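Local coordinates for protein probable alginate O-acetylase AlgJ (Pseudomonas putida, PDB 4O8V) that probably acetylates the exopolysaccharide alginate at O-2 and O-3 of its mannuronate residues, acting with AlgI and AlgF at the inner membrane, at residues L58-R66 and H81-A92. Residues are numbered along the deposited sequence; the frame is centred on the assembly and turned at random.
Sequences LAIVPAKAR and HDDLYNQFHAQA
Ile60 sends its CD1 methyl between two aromatic rings of the helix at 84-92. The methyl sits squarely over the centre of the His89 imidazole, 3.6 Å from CD1 to the ring centroid, and lies off-centre over a face of Phe88, so both are CH-pi contacts. With CG1 beside the backbone N (chi1 -60°) and CG2 anti to it, the isoleucine splits its two branches: CG2 rests against the Phe88 ring, 3.6 Å from CD2, and also reaches CD1 of Tyr85. Two residues earlier on the strand, Leu58 CD2 meets Phe88 CE1 at 4.0 Å and the methyl of Ala92; two residues later, Pro62 packs on Tyr85 CD1.

At the other end the contact turns polar. The Arg66 chain runs extended, then bends at chi3 (-46°), which swings the guanidinium onto the turn ahead of the helix. There NH1 donates to Asp82 O at 3.0 Å, nearly straight and in the guanidinium plane, and NH2 donates to His81 O at 2.8 Å, more bent. Tyr85 CB covers one guanidinium face, 3.3 Å from NE. Shortened to an alanine here, the side chain would probably take both of these N-H donors from the His81 and Asp82 carbonyls and leave Glu276, which salt-bridges NH2, without this charged mate.

Further out, a water donates to Ile60 O (2.7 Å) and hydrogen-bonds His89 NE2, while Tyr85 OH is anchored by Asp101 and Met103 N. Helix 31-51 backs Phe88 through Ile42. Strand 58-61, part of the outer strand 55-61 of the parallel sheet in this SGNH-type domain, and helix 84-92 run nearly antiparallel, 167° between the axes of these segments. Greasy aromatic packing fixes the helix body, whereas the cationic arginine, probably steadied by Glu276, ties down the turn that leads into it.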
loop_
_atom_site.group_PDB
_atom_site.type_symbol
_atom_site.label_atom_id
_atom_site.label_comp_id
_atom_site.label_asym_id
_atom_site.label_seq_id
_atom_site.Cartn_x
_atom_site.Cartn_y
_atom_site.Cartn_z
ATOM N N LEU A 58 4.001 -3.808 8.631
ATOM C CA LEU A 58 2.836 -3.792 7.760
ATOM C C LEU A 58 2.413 -2.351 7.566
ATOM O O LEU A 58 2.299 -1.621 8.545
ATOM C CB LEU A 58 1.696 -4.620 8.363
ATOM C CG LEU A 58 0.401 -4.727 7.553
ATOM C CD1 LEU A 58 0.650 -5.440 6.206
ATOM C CD2 LEU A 58 -0.657 -5.477 8.372
ATOM N N ALA A 59 2.185 -1.956 6.312
ATOM C CA ALA A 59 1.807 -0.573 5.997
ATOM C C ALA A 59 0.389 -0.570 5.429
ATOM O O ALA A 59 0.179 -0.762 4.221
ATOM C CB ALA A 59 2.781 0.046 5.030
ATOM N N ILE A 60 -0.587 -0.399 6.318
ATOM C CA ILE A 60 -1.999 -0.444 5.903
ATOM C C ILE A 60 -2.361 0.914 5.289
ATOM O O ILE A 60 -2.397 1.912 5.996
ATOM C CB ILE A 60 -2.945 -0.758 7.099
ATOM C CG1 ILE A 60 -2.607 -2.114 7.734
ATOM C CG2 ILE A 60 -4.433 -0.748 6.641
ATOM C CD1 ILE A 60 -3.299 -2.304 9.093
ATOM N N VAL A 61 -2.600 0.958 3.979
ATOM C CA VAL A 61 -2.934 2.236 3.327
ATOM C C VAL A 61 -4.428 2.511 3.452
ATOM O O VAL A 61 -5.248 1.699 3.058
ATOM C CB VAL A 61 -2.552 2.240 1.841
ATOM C CG1 VAL A 61 -2.693 3.672 1.249
ATOM C CG2 VAL A 61 -1.116 1.738 1.676
ATOM N N PRO A 62 -4.789 3.663 4.016
ATOM C CA PRO A 62 -6.221 3.941 4.131
ATOM C C PRO A 62 -6.860 4.150 2.760
ATOM O O PRO A 62 -6.168 4.556 1.818
ATOM C CB PRO A 62 -6.263 5.223 4.961
ATOM C CG PRO A 62 -4.956 5.890 4.709
ATOM C CD PRO A 62 -3.959 4.736 4.578
ATOM N N ALA A 63 -8.156 3.870 2.660
ATOM C CA ALA A 63 -8.898 4.054 1.415
ATOM C C ALA A 63 -8.941 5.532 1.045
ATOM O O ALA A 63 -9.044 6.392 1.922
ATOM C CB ALA A 63 -10.297 3.509 1.553
ATOM N N LYS A 64 -8.882 5.826 -0.251
ATOM C CA LYS A 64 -8.998 7.212 -0.680
ATOM C C LYS A 64 -10.355 7.756 -0.243
ATOM O O LYS A 64 -10.472 8.922 0.169
ATOM C CB LYS A 64 -8.831 7.345 -2.194
ATOM C CG LYS A 64 -8.818 8.806 -2.657
ATOM C CD LYS A 64 -8.390 8.947 -4.096
ATOM C CE LYS A 64 -9.562 9.173 -4.997
ATOM N NZ LYS A 64 -9.125 9.466 -6.394
ATOM N N ALA A 65 -11.379 6.902 -0.295
ATOM C CA ALA A 65 -12.731 7.307 0.109
ATOM C C ALA A 65 -12.839 7.652 1.590
ATOM O O ALA A 65 -13.755 8.347 2.000
ATOM C CB ALA A 65 -13.733 6.221 -0.232
ATOM N N ARG A 66 -11.926 7.131 2.397
ATOM C CA ARG A 66 -11.897 7.429 3.830
ATOM C C ARG A 66 -11.147 8.728 4.100
ATOM O O ARG A 66 -11.513 9.483 4.990
ATOM C CB ARG A 66 -11.228 6.271 4.618
ATOM C CG ARG A 66 -11.171 6.504 6.123
ATOM C CD ARG A 66 -10.516 5.327 6.895
ATOM N NE ARG A 66 -11.009 4.007 6.488
ATOM C CZ ARG A 66 -12.186 3.494 6.832
ATOM N NH1 ARG A 66 -13.048 4.204 7.564
ATOM N NH2 ARG A 66 -12.522 2.271 6.419
ATOM N N HIS A 81 -17.235 -1.133 4.803
ATOM C CA HIS A 81 -16.130 -0.200 4.720
ATOM C C HIS A 81 -16.123 0.861 5.819
ATOM O O HIS A 81 -15.148 1.599 5.940
ATOM C CB HIS A 81 -16.140 0.487 3.342
ATOM C CG HIS A 81 -16.012 -0.468 2.196
ATOM N ND1 HIS A 81 -14.800 -1.003 1.803
ATOM C CD2 HIS A 81 -16.948 -1.005 1.374
ATOM C CE1 HIS A 81 -14.999 -1.814 0.776
ATOM N NE2 HIS A 81 -16.291 -1.833 0.498
ATOM N N ASP A 82 -17.195 0.951 6.605
ATOM C CA ASP A 82 -17.287 1.978 7.651
ATOM C C ASP A 82 -16.076 1.985 8.593
ATOM O O ASP A 82 -15.479 3.023 8.844
ATOM C CB ASP A 82 -18.551 1.794 8.478
ATOM C CG ASP A 82 -19.804 2.257 7.750
ATOM O OD1 ASP A 82 -19.689 2.954 6.719
ATOM O OD2 ASP A 82 -20.904 1.931 8.237
ATOM N N ASP A 83 -15.712 0.822 9.112
ATOM C CA ASP A 83 -14.645 0.775 10.105
ATOM C C ASP A 83 -13.569 -0.254 9.766
ATOM O O ASP A 83 -12.912 -0.800 10.662
ATOM C CB ASP A 83 -15.227 0.485 11.489
ATOM C CG ASP A 83 -14.348 1.024 12.616
ATOM O OD1 ASP A 83 -13.798 2.150 12.452
ATOM O OD2 ASP A 83 -14.208 0.323 13.653
ATOM N N LEU A 84 -13.382 -0.477 8.466
ATOM C CA LEU A 84 -12.466 -1.509 7.966
ATOM C C LEU A 84 -11.005 -1.213 8.338
ATOM O O LEU A 84 -10.270 -2.116 8.749
ATOM C CB LEU A 84 -12.603 -1.643 6.449
ATOM C CG LEU A 84 -11.784 -2.731 5.737
ATOM C CD1 LEU A 84 -11.999 -4.088 6.378
ATOM C CD2 LEU A 84 -12.194 -2.776 4.256
ATOM N N TYR A 85 -10.595 0.047 8.192
ATOM C CA TYR A 85 -9.244 0.447 8.538
ATOM C C TYR A 85 -8.941 0.134 10.004
ATOM O O TYR A 85 -7.950 -0.528 10.300
ATOM C CB TYR A 85 -9.046 1.943 8.240
ATOM C CG TYR A 85 -7.695 2.493 8.641
ATOM C CD1 TYR A 85 -6.590 2.369 7.801
ATOM C CD2 TYR A 85 -7.523 3.127 9.870
ATOM C CE1 TYR A 85 -5.349 2.870 8.168
ATOM C CE2 TYR A 85 -6.292 3.641 10.250
ATOM C CZ TYR A 85 -5.203 3.498 9.397
ATOM O OH TYR A 85 -3.990 4.017 9.798
ATOM N N ASN A 86 -9.825 0.578 10.900
ATOM C CA ASN A 86 -9.706 0.347 12.330
ATOM C C ASN A 86 -9.690 -1.140 12.680
ATOM O O ASN A 86 -8.873 -1.589 13.485
ATOM C CB ASN A 86 -10.864 1.046 13.063
ATOM C CG ASN A 86 -10.807 0.882 14.581
ATOM O OD1 ASN A 86 -9.796 1.171 15.231
ATOM N ND2 ASN A 86 -11.904 0.429 15.153
ATOM N N GLN A 87 -10.592 -1.907 12.076
ATOM C CA GLN A 87 -10.644 -3.338 12.360
ATOM C C GLN A 87 -9.423 -4.080 11.816
ATOM O O GLN A 87 -8.973 -5.052 12.425
ATOM C CB GLN A 87 -11.937 -3.945 11.799
ATOM C CG GLN A 87 -13.197 -3.524 12.568
ATOM C CD GLN A 87 -13.196 -3.971 14.047
ATOM O OE1 GLN A 87 -12.537 -4.951 14.422
ATOM N NE2 GLN A 87 -13.938 -3.247 14.884
ATOM N N PHE A 88 -8.903 -3.640 10.671
ATOM C CA PHE A 88 -7.651 -4.186 10.126
ATOM C C PHE A 88 -6.524 -3.961 11.154
ATOM O O PHE A 88 -5.780 -4.883 11.520
ATOM C CB PHE A 88 -7.325 -3.519 8.783
ATOM C CG PHE A 88 -6.313 -4.255 7.921
ATOM C CD1 PHE A 88 -5.513 -5.269 8.427
ATOM C CD2 PHE A 88 -6.142 -3.881 6.590
ATOM C CE1 PHE A 88 -4.583 -5.913 7.613
ATOM C CE2 PHE A 88 -5.225 -4.519 5.774
ATOM C CZ PHE A 88 -4.442 -5.540 6.284
ATOM N N HIS A 89 -6.409 -2.732 11.642
ATOM C CA HIS A 89 -5.395 -2.445 12.646
ATOM C C HIS A 89 -5.588 -3.273 13.919
ATOM O O HIS A 89 -4.629 -3.812 14.457
ATOM C CB HIS A 89 -5.374 -0.963 12.989
ATOM C CG HIS A 89 -4.464 -0.174 12.112
ATOM N ND1 HIS A 89 -3.092 -0.185 12.271
ATOM C CD2 HIS A 89 -4.719 0.620 11.041
ATOM C CE1 HIS A 89 -2.544 0.597 11.357
ATOM N NE2 HIS A 89 -3.508 1.093 10.594
ATOM N N ALA A 90 -6.829 -3.385 14.384
ATOM C CA ALA A 90 -7.113 -4.142 15.586
ATOM C C ALA A 90 -6.739 -5.613 15.407
ATOM O O ALA A 90 -6.171 -6.232 16.317
ATOM C CB ALA A 90 -8.581 -4.012 15.970
ATOM N N GLN A 91 -7.069 -6.181 14.248
ATOM C CA GLN A 91 -6.775 -7.610 14.007
ATOM C C GLN A 91 -5.278 -7.855 13.807
ATOM O O GLN A 91 -4.736 -8.893 14.225
ATOM C CB GLN A 91 -7.545 -8.128 12.789
ATOM C CG GLN A 91 -9.020 -8.300 13.024
ATOM C CD GLN A 91 -9.340 -9.635 13.642
ATOM O OE1 GLN A 91 -8.448 -10.458 13.888
ATOM N NE2 GLN A 91 -10.621 -9.871 13.889
ATOM N N ALA A 92 -4.612 -6.898 13.177
ATOM C CA ALA A 92 -3.168 -6.971 13.018
ATOM C C ALA A 92 -2.502 -6.983 14.379
ATOM O O ALA A 92 -1.544 -7.708 14.583
ATOM C CB ALA A 92 -2.655 -5.810 12.190
HETATM O O HOH W 1 -1.885 2.397 8.591
#